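Local coordinates for protein endoglucanase E-5 (Thermobifida fusca, PDB 2CKS) that hydrolyses internal beta-1,4-glucosidic linkages in cellulose, lichenin and cereal beta-D-glucans through its family 5 glycoside hydrolase catalytic domain, at residues Leu85-Thr90 against Gln124-Lys129; Trp55-Ile60 against Arg92-Ile97. One frame throughout, in Å; residues are numbered along the deposited sequence.

Contact 1: residues Leu85-Thr90 against Gln124-Lys129. With NA (sodium ion), chain H.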
ATOM      1  N   LEU A  85       1.864 -11.370  10.741  1.00  5.83           N
ATOM      2  CA  LEU A  85       2.626 -10.750   9.666  1.00  5.98           C
ATOM      3  C   LEU A  85       3.164  -9.377  10.075  1.00  5.39           C
ATOM      4  O   LEU A  85       4.250  -8.998   9.680  1.00  5.85           O
ATOM      5  CB  LEU A  85       1.787 -10.647   8.396  1.00  5.68           C
ATOM      6  CG  LEU A  85       1.515 -11.977   7.673  1.00  6.81           C
ATOM      7  CD1 LEU A  85       0.378 -11.787   6.670  1.00  6.93           C
ATOM      8  CD2 LEU A  85       2.761 -12.493   6.990  1.00  8.19           C
ATOM      9  N   ILE A  86       2.412  -8.632  10.874  1.00  5.53           N
ATOM     10  CA  ILE A  86       2.890  -7.344  11.371  1.00  5.68           C
ATOM     11  C   ILE A  86       4.130  -7.548  12.232  1.00  5.38           C
ATOM     12  O   ILE A  86       5.103  -6.815  12.104  1.00  5.92           O
ATOM     13  CB  ILE A  86       1.786  -6.610  12.166  1.00  5.75           C
ATOM     14  CG1 ILE A  86       0.697  -6.115  11.211  1.00  6.68           C
ATOM     15  CG2 ILE A  86       2.356  -5.404  12.940  1.00  6.77           C
ATOM     16  CD1 ILE A  86      -0.602  -5.799  11.905  1.00  8.58           C
ATOM     17  N   ASP A  87       4.084  -8.537  13.118  1.00  6.63           N
ATOM     18  CA  ASP A  87       5.232  -8.862  13.961  1.00  7.43           C
ATOM     19  C   ASP A  87       6.420  -9.352  13.134  1.00  7.47           C
ATOM     20  O   ASP A  87       7.549  -8.974  13.399  1.00  7.50           O
ATOM     21  CB  ASP A  87       4.864  -9.915  15.010  1.00  7.86           C
ATOM     22  CG  ASP A  87       3.924  -9.381  16.069  1.00 11.19           C
ATOM     23  OD1 ASP A  87       3.788  -8.141  16.177  1.00 13.66           O
ATOM     24  OD2 ASP A  87       3.272 -10.131  16.837  1.00 14.96           O
ATOM     25  N   MET A  88       6.161 -10.173  12.121  1.00  7.63           N
ATOM     26  CA  MET A  88       7.232 -10.695  11.280  1.00  7.57           C
ATOM     27  C   MET A  88       7.922  -9.566  10.526  1.00  7.38           C
ATOM     28  O   MET A  88       9.144  -9.514  10.452  1.00  6.26           O
ATOM     29  CB  MET A  88       6.692 -11.724  10.284  1.00  8.46           C
ATOM     30  CG  MET A  88       6.370 -13.045  10.903  1.00  9.76           C
ATOM     31  SD  MET A  88       5.758 -14.229   9.706  1.00 14.72           S
ATOM     32  CE  MET A  88       7.304 -14.785   8.946  1.00 14.82           C
ATOM     33  N   ALA A  89       7.139  -8.650   9.981  1.00  6.74           N
ATOM     34  CA  ALA A  89       7.708  -7.524   9.249  1.00  7.05           C
ATOM     35  C   ALA A  89       8.559  -6.671  10.175  1.00  6.90           C
ATOM     36  O   ALA A  89       9.650  -6.248   9.817  1.00  6.98           O
ATOM     37  CB  ALA A  89       6.634  -6.707   8.635  1.00  7.28           C
ATOM     38  N   THR A  90       8.053  -6.432  11.377  1.00  6.76           N
ATOM     39  CA  THR A  90       8.752  -5.629  12.373  1.00  7.57           C
ATOM     40  C   THR A  90      10.075  -6.275  12.780  1.00  7.70           C
ATOM     41  O   THR A  90      11.082  -5.585  12.935  1.00  7.26           O
ATOM     42  CB  THR A  90       7.844  -5.425  13.595  1.00  7.63           C
ATOM     43  OG1 THR A  90       6.639  -4.755  13.183  1.00  7.90           O
ATOM     44  CG2 THR A  90       8.476  -4.481  14.608  1.00  8.97           C
ATOM     45  N   GLN A 124      -5.037  -1.337  18.948  0.70  9.41           N
ATOM     46  CA  GLN A 124      -4.782  -1.586  20.371  0.70 10.54           C
ATOM     47  C   GLN A 124      -3.548  -2.472  20.540  0.70 10.42           C
ATOM     48  O   GLN A 124      -2.646  -2.140  21.313  0.70 10.94           O
ATOM     49  CB  GLN A 124      -5.992  -2.219  21.067  0.70 10.90           C
ATOM     50  CG  GLN A 124      -5.881  -2.235  22.604  0.70 13.67           C
ATOM     51  CD  GLN A 124      -5.189  -3.472  23.178  0.70 15.88           C
ATOM     52  OE1 GLN A 124      -5.021  -4.488  22.493  0.70 18.86           O
ATOM     53  NE2 GLN A 124      -4.799  -3.388  24.449  0.70 17.89           N
ATOM     54  N   ARG A 125      -3.491  -3.569  19.787  1.00 10.28           N
ATOM     55  CA  ARG A 125      -2.391  -4.521  19.915  1.00 10.37           C
ATOM     56  C   ARG A 125      -1.046  -3.903  19.575  1.00 10.05           C
ATOM     57  O   ARG A 125      -0.043  -4.172  20.242  1.00 10.27           O
ATOM     58  CB  ARG A 125      -2.628  -5.717  18.997  1.00 10.70           C
ATOM     59  CG  ARG A 125      -1.560  -6.801  19.083  1.00 13.03           C
ATOM     60  CD  ARG A 125      -1.649  -7.647  20.337  1.00 16.69           C
ATOM     61  NE  ARG A 125      -2.791  -8.562  20.307  1.00 19.77           N
ATOM     62  CZ  ARG A 125      -2.820  -9.739  19.669  1.00 21.44           C
ATOM     63  NH1 ARG A 125      -1.766 -10.183  18.978  1.00 21.68           N
ATOM     64  NH2 ARG A 125      -3.922 -10.477  19.718  1.00 22.28           N
ATOM     65  N   HIS A 126      -1.029  -3.067  18.548  1.00  9.24           N
ATOM     66  CA  HIS A 126       0.227  -2.570  17.977  1.00  9.10           C
ATOM     67  C   HIS A 126       0.489  -1.088  18.238  1.00  9.65           C
ATOM     68  O   HIS A 126       1.387  -0.505  17.633  1.00  9.62           O
ATOM     69  CB  HIS A 126       0.237  -2.872  16.484  1.00  8.87           C
ATOM     70  CG  HIS A 126       0.107  -4.330  16.184  1.00  8.15           C
ATOM     71  ND1 HIS A 126       1.181  -5.192  16.213  1.00  7.22           N
ATOM     72  CD2 HIS A 126      -0.981  -5.088  15.916  1.00  7.99           C
ATOM     73  CE1 HIS A 126       0.764  -6.415  15.939  1.00  9.13           C
ATOM     74  NE2 HIS A 126      -0.544  -6.381  15.760  1.00  8.29           N
ATOM     75  N   ALA A 127      -0.256  -0.496  19.175  1.00 10.31           N
ATOM     76  CA  ALA A 127      -0.111   0.929  19.498  1.00 10.80           C
ATOM     77  C   ALA A 127       1.318   1.345  19.857  1.00 10.97           C
ATOM     78  O   ALA A 127       1.729   2.461  19.544  1.00 11.78           O
ATOM     79  CB  ALA A 127      -1.067   1.322  20.631  1.00 10.91           C
ATOM     80  N   SER A 128       2.075   0.466  20.508  1.00 11.33           N
ATOM     81  CA  SER A 128       3.441   0.795  20.922  1.00 11.59           C
ATOM     82  C   SER A 128       4.443   0.795  19.762  1.00 10.53           C
ATOM     83  O   SER A 128       5.524   1.377  19.874  1.00 11.06           O
ATOM     84  CB  SER A 128       3.923  -0.151  22.030  1.00 12.01           C
ATOM     85  OG  SER A 128       4.118  -1.465  21.544  1.00 16.01           O
ATOM     86  N   LYS A 129       4.100   0.139  18.658  1.00  9.70           N
ATOM     87  CA  LYS A 129       4.948   0.159  17.467  1.00  8.98           C
ATOM     88  C   LYS A 129       4.932   1.541  16.828  1.00  9.18           C
ATOM     89  O   LYS A 129       3.946   2.263  16.948  1.00  9.58           O
ATOM     90  CB  LYS A 129       4.471  -0.876  16.443  1.00  8.92           C
ATOM     91  CG  LYS A 129       4.662  -2.327  16.878  1.00  9.09           C
ATOM     92  CD  LYS A 129       4.337  -3.283  15.742  1.00  9.11           C
ATOM     93  CE  LYS A 129       4.719  -4.719  16.059  1.00  8.84           C
ATOM     94  NZ  LYS A 129       3.923  -5.294  17.178  1.00 10.33           N
TER
HETATM   95 NA    NA H1436       1.994   3.788  17.560  0.60 12.70          NA
HETATM   96  O   HOH W   1       1.150   1.625  15.928  1.00 15.45           O
HETATM   97  O   HOH W   2       3.350   5.030  19.110  1.00 27.89           O
HETATM   98  O   HOH W   3       1.775   4.754  16.086  0.40 16.14           O
HETATM   99  O   HOH W   4       2.972   5.124  15.393  0.50 12.86           O

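Contact 2: residues Trp55-Ile60 against Arg92-Ile97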
ATOM      1  N   TRP A  55      16.444  -7.702  -1.093  1.00  8.79           N
ATOM      2  CA  TRP A  55      15.794  -6.692  -1.925  1.00  8.35           C
ATOM      3  C   TRP A  55      15.955  -5.283  -1.360  1.00  8.59           C
ATOM      4  O   TRP A  55      15.832  -4.319  -2.098  1.00  8.34           O
ATOM      5  CB  TRP A  55      14.298  -6.988  -2.084  1.00  7.80           C
ATOM      6  CG  TRP A  55      13.950  -8.184  -2.937  1.00  7.80           C
ATOM      7  CD1 TRP A  55      14.530  -9.423  -2.914  1.00  8.20           C
ATOM      8  CD2 TRP A  55      12.901  -8.257  -3.897  1.00  6.54           C
ATOM      9  NE1 TRP A  55      13.918 -10.245  -3.828  1.00  8.78           N
ATOM     10  CE2 TRP A  55      12.914  -9.554  -4.447  1.00  7.32           C
ATOM     11  CE3 TRP A  55      11.956  -7.344  -4.375  1.00  7.65           C
ATOM     12  CZ2 TRP A  55      12.015  -9.957  -5.437  1.00  7.14           C
ATOM     13  CZ3 TRP A  55      11.063  -7.754  -5.354  1.00  7.62           C
ATOM     14  CH2 TRP A  55      11.099  -9.044  -5.873  1.00  7.48           C
ATOM     15  N   LYS A  56      16.187  -5.183  -0.052  1.00  8.46           N
ATOM     16  CA  LYS A  56      16.358  -3.900   0.641  1.00  9.05           C
ATOM     17  C   LYS A  56      15.096  -3.050   0.619  1.00  8.67           C
ATOM     18  O   LYS A  56      15.165  -1.828   0.532  1.00  9.02           O
ATOM     19  CB  LYS A  56      17.539  -3.088   0.073  1.00  9.60           C
ATOM     20  CG  LYS A  56      18.841  -3.859  -0.020  1.00 12.02           C
ATOM     21  CD  LYS A  56      19.235  -4.476   1.312  1.00 14.68           C
ATOM     22  CE  LYS A  56      20.735  -4.735   1.397  0.50 14.89           C
ATOM     23  NZ  LYS A  56      21.093  -5.574   2.577  0.50 15.85           N
ATOM     24  N   ALA A  57      13.937  -3.694   0.677  1.00  7.61           N
ATOM     25  CA  ALA A  57      12.674  -2.967   0.818  1.00  7.30           C
ATOM     26  C   ALA A  57      12.646  -2.220   2.144  1.00  6.41           C
ATOM     27  O   ALA A  57      13.176  -2.705   3.134  1.00  6.86           O
ATOM     28  CB  ALA A  57      11.512  -3.921   0.744  1.00  7.25           C
ATOM     29  N   ASP A  58      12.032  -1.039   2.143  1.00  5.78           N
ATOM     30  CA  ASP A  58      11.774  -0.269   3.363  1.00  5.78           C
ATOM     31  C   ASP A  58      10.473  -0.655   4.059  1.00  5.45           C
ATOM     32  O   ASP A  58      10.305  -0.439   5.256  1.00  5.01           O
ATOM     33  CB  ASP A  58      11.644   1.216   3.031  1.00  6.04           C
ATOM     34  CG  ASP A  58      12.885   1.799   2.434  0.80  7.55           C
ATOM     35  OD1 ASP A  58      13.962   1.605   3.038  0.80  9.31           O
ATOM     36  OD2 ASP A  58      12.882   2.470   1.371  0.80  7.86           O
ATOM     37  N   ILE A  59       9.542  -1.198   3.281  1.00  4.73           N
ATOM     38  CA  ILE A  59       8.150  -1.282   3.691  1.00  4.18           C
ATOM     39  C   ILE A  59       7.464  -2.435   2.956  1.00  4.07           C
ATOM     40  O   ILE A  59       7.814  -2.762   1.811  1.00  3.76           O
ATOM     41  CB  ILE A  59       7.482   0.095   3.401  1.00  4.43           C
ATOM     42  CG1 ILE A  59       6.049   0.182   3.921  1.00  4.18           C
ATOM     43  CG2 ILE A  59       7.519   0.431   1.926  1.00  4.99           C
ATOM     44  CD1 ILE A  59       5.579   1.630   4.069  1.00  5.50           C
ATOM     45  N   ILE A  60       6.513  -3.055   3.638  1.00  4.24           N
ATOM     46  CA  ILE A  60       5.671  -4.100   3.070  1.00  4.23           C
ATOM     47  C   ILE A  60       4.225  -3.721   3.345  1.00  4.49           C
ATOM     48  O   ILE A  60       3.871  -3.326   4.457  1.00  4.50           O
ATOM     49  CB  ILE A  60       6.004  -5.501   3.655  1.00  4.10           C
ATOM     50  CG1 ILE A  60       5.170  -6.587   2.954  1.00  4.60           C
ATOM     51  CG2 ILE A  60       5.793  -5.561   5.154  1.00  4.60           C
ATOM     52  CD1 ILE A  60       5.601  -7.985   3.252  1.00  5.11           C
ATOM     53  N   ARG A  92      11.935  -7.887  10.947  1.00  8.84           N
ATOM     54  CA  ARG A  92      12.841  -7.789   9.808  1.00  8.62           C
ATOM     55  C   ARG A  92      13.146  -6.334   9.444  1.00  8.66           C
ATOM     56  O   ARG A  92      13.765  -6.052   8.413  1.00  8.69           O
ATOM     57  CB  ARG A  92      12.261  -8.570   8.621  1.00  8.28           C
ATOM     58  CG  ARG A  92      12.225 -10.064   8.883  1.00  9.29           C
ATOM     59  CD  ARG A  92      11.209 -10.838   8.092  1.00 11.58           C
ATOM     60  NE  ARG A  92      11.349 -12.270   8.339  1.00 11.23           N
ATOM     61  CZ  ARG A  92      10.903 -12.912   9.414  1.00 12.89           C
ATOM     62  NH1 ARG A  92      10.216 -12.296  10.372  1.00 11.87           N
ATOM     63  NH2 ARG A  92      11.129 -14.207   9.519  1.00 14.44           N
ATOM     64  N   GLY A  93      12.741  -5.413  10.313  1.00  8.09           N
ATOM     65  CA  GLY A  93      13.094  -4.013  10.184  1.00  7.91           C
ATOM     66  C   GLY A  93      12.320  -3.237   9.152  1.00  7.27           C
ATOM     67  O   GLY A  93      12.784  -2.188   8.693  1.00  7.73           O
ATOM     68  N   LEU A  94      11.141  -3.739   8.796  1.00  6.71           N
ATOM     69  CA  LEU A  94      10.288  -3.123   7.782  1.00  6.02           C
ATOM     70  C   LEU A  94       9.146  -2.312   8.365  1.00  5.83           C
ATOM     71  O   LEU A  94       8.542  -2.701   9.367  1.00  6.21           O
ATOM     72  CB  LEU A  94       9.664  -4.197   6.899  1.00  6.01           C
ATOM     73  CG  LEU A  94      10.616  -5.123   6.156  1.00  6.55           C
ATOM     74  CD1 LEU A  94       9.816  -6.244   5.488  1.00  7.89           C
ATOM     75  CD2 LEU A  94      11.417  -4.322   5.162  1.00  8.00           C
ATOM     76  N   TYR A  95       8.836  -1.201   7.712  1.00  5.18           N
ATOM     77  CA  TYR A  95       7.553  -0.544   7.904  1.00  5.32           C
ATOM     78  C   TYR A  95       6.475  -1.445   7.347  1.00  5.13           C
ATOM     79  O   TYR A  95       6.726  -2.265   6.463  1.00  5.70           O
ATOM     80  CB  TYR A  95       7.530   0.836   7.240  1.00  5.59           C
ATOM     81  CG  TYR A  95       8.452   1.770   7.973  1.00  5.01           C
ATOM     82  CD1 TYR A  95       9.782   1.916   7.597  1.00  4.56           C
ATOM     83  CD2 TYR A  95       8.010   2.465   9.082  1.00  5.64           C
ATOM     84  CE1 TYR A  95      10.634   2.745   8.304  1.00  4.93           C
ATOM     85  CE2 TYR A  95       8.859   3.282   9.794  1.00  4.82           C
ATOM     86  CZ  TYR A  95      10.156   3.430   9.400  1.00  5.04           C
ATOM     87  OH  TYR A  95      11.025   4.234  10.105  1.00  5.99           O
ATOM     88  N   VAL A  96       5.277  -1.320   7.893  1.00  5.28           N
ATOM     89  CA  VAL A  96       4.167  -2.160   7.481  1.00  6.07           C
ATOM     90  C   VAL A  96       2.957  -1.304   7.209  1.00  5.79           C
ATOM     91  O   VAL A  96       2.610  -0.459   8.035  1.00  7.29           O
ATOM     92  CB  VAL A  96       3.779  -3.153   8.570  1.00  6.37           C
ATOM     93  CG1 VAL A  96       2.654  -4.062   8.069  1.00  8.44           C
ATOM     94  CG2 VAL A  96       4.960  -3.968   8.961  1.00  7.56           C
ATOM     95  N   ILE A  97       2.322  -1.513   6.060  1.00  5.45           N
ATOM     96  CA  ILE A  97       1.015  -0.936   5.799  1.00  5.53           C
ATOM     97  C   ILE A  97      -0.023  -2.023   5.971  1.00  5.13           C
ATOM     98  O   ILE A  97       0.052  -3.057   5.317  1.00  4.91           O
ATOM     99  CB  ILE A  97       0.924  -0.383   4.380  1.00  5.32           C
ATOM    100  CG1 ILE A  97       1.992   0.681   4.170  1.00  5.99           C
ATOM    101  CG2 ILE A  97      -0.487   0.152   4.117  1.00  5.94           C
ATOM    102  CD1 ILE A  97       2.077   1.194   2.760  1.00  7.39           C
TER

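Contact 1: residues Leu85-Thr90 against Gln124-Lys129
Ile86 of helix 75-90 and Arg125, the residue preceding His126, clasp the imidazole of His126 between them. Arg125 CG lies over one face, toward the rim, while Ile86 covers the opposite face with both of its branches. Its CG2 makes the CH-pi contact, 3.8 Å from the centroid of the His126 ring, and CD1 rests 3.9 Å from His126 NE2. The ring edge is polar. Asp87 OD1 stands near the ring plane, 3.5 Å from His126 CE1, with its carboxylate turned 58° from the imidazole. His126 ND1 accepts a hydrogen bond of 2.9 Å from Lys129 NZ, only 11° out of the ring plane, and NE2 is hydrogen-bonded to His83, so the imidazole is held at both nitrogens. An alanine in place of His126 would probably leave the Ile86 branches without the ring they cover and take from Lys129 NZ, and from His83, a hydrogen-bond partner.

A type I turn follows, closed by Lys129 N on His126 O, and the sodium ion sits beside it, bound by the carbonyls of Ala127 and Lys129, with Asp163 and Asp165 completing the protein ligands. Water 1 bridges this ion to His126 O. The Lys129 chain runs back toward helix 75-90, its CE 3.5 Å from Thr90 OG1, and a bend at its last torsion (chi4 65°) brings NZ to Asp87 OD1, a salt bridge of 3.0 Å. Thr90 OG1 itself donates a hydrogen bond to Ile86 O, 2.8 Å away, which also receives Thr90 N from the other side of the carbonyl plane. Such packing joins the C-terminal ends of two successive outer helices in a (beta/alpha)8 barrel, on the side where the barrel strands begin, away from the catalytic centre.

Contact 2: residues Trp55-Ile60 against Arg92-Ile97
Asp58 and Tyr95 open the pairing of two parallel strands: Tyr95 N donates a hydrogen bond of 3.0 Å to Asp58 O, lying in the carbonyl plane. Tyr95 O answers by accepting Ile60 N at 2.9 Å, and Ile60 O takes Ile97 N at the same distance, with an N-H...O angle of 163°. Two of these acceptors also receive a CA-H: Ile59 CA approaches Tyr95 O, and Val96 CA lies 3.3 Å from Ile60 O. Val96 turns its own backbone polar groups the other way, to Asn131 and Leu133 of the next strand region. The polar side-chain ends are satisfied outside the pair as well, Asp58 OD2 by Arg29 N and Tyr95 OH by Gly9 O.

Apolar groups fill the two faces. On that of Ile59 and Tyr95, CG1 of Ile59 stands anti to the backbone N (chi1 -174°), lies across Tyr95 CB at 3.7 Å and carries CD1 on to Ile97 CG1. On the other, Ile60 CG2 meets Val96 CG2. Leu94, just before its strand, reaches Ile60 CG2 with CD1 at 4.1 Å and comes against the backbone of Ala57 with CD2.

In the barrel, strands 59-65 and 95-101 are neighbours joined by a beta-alpha-beta crossover through helix 75-90. Ala89 of that helix covers Ile60 and Val96, helix 45-54 backs Ala57 and Ile60, and Val5 and Tyr8 of helix 4-8 pack against the Tyr95 side chain.

Both contacts use the same beta-alpha-beta unit. Contact 2 pairs its two strands, and contact 1 joins the end of its helix to the next outer helix and the turn beyond. Every touching residue of contact 2 is buried, and backbone hydrogen bonds with aliphatic packing hold it; contact 1 lies farther out, partly exposed, and relies on a salt bridge and an imidazole, with a metal ion bound beside it. Ala89 ties the two together: its CB packs on Val96 CG2 and Ile60 CG2, and its carbonyl O probably accepts Leu94 N in the Schellman motif that ends helix 75-90, with Gly93 as its C-prime residue.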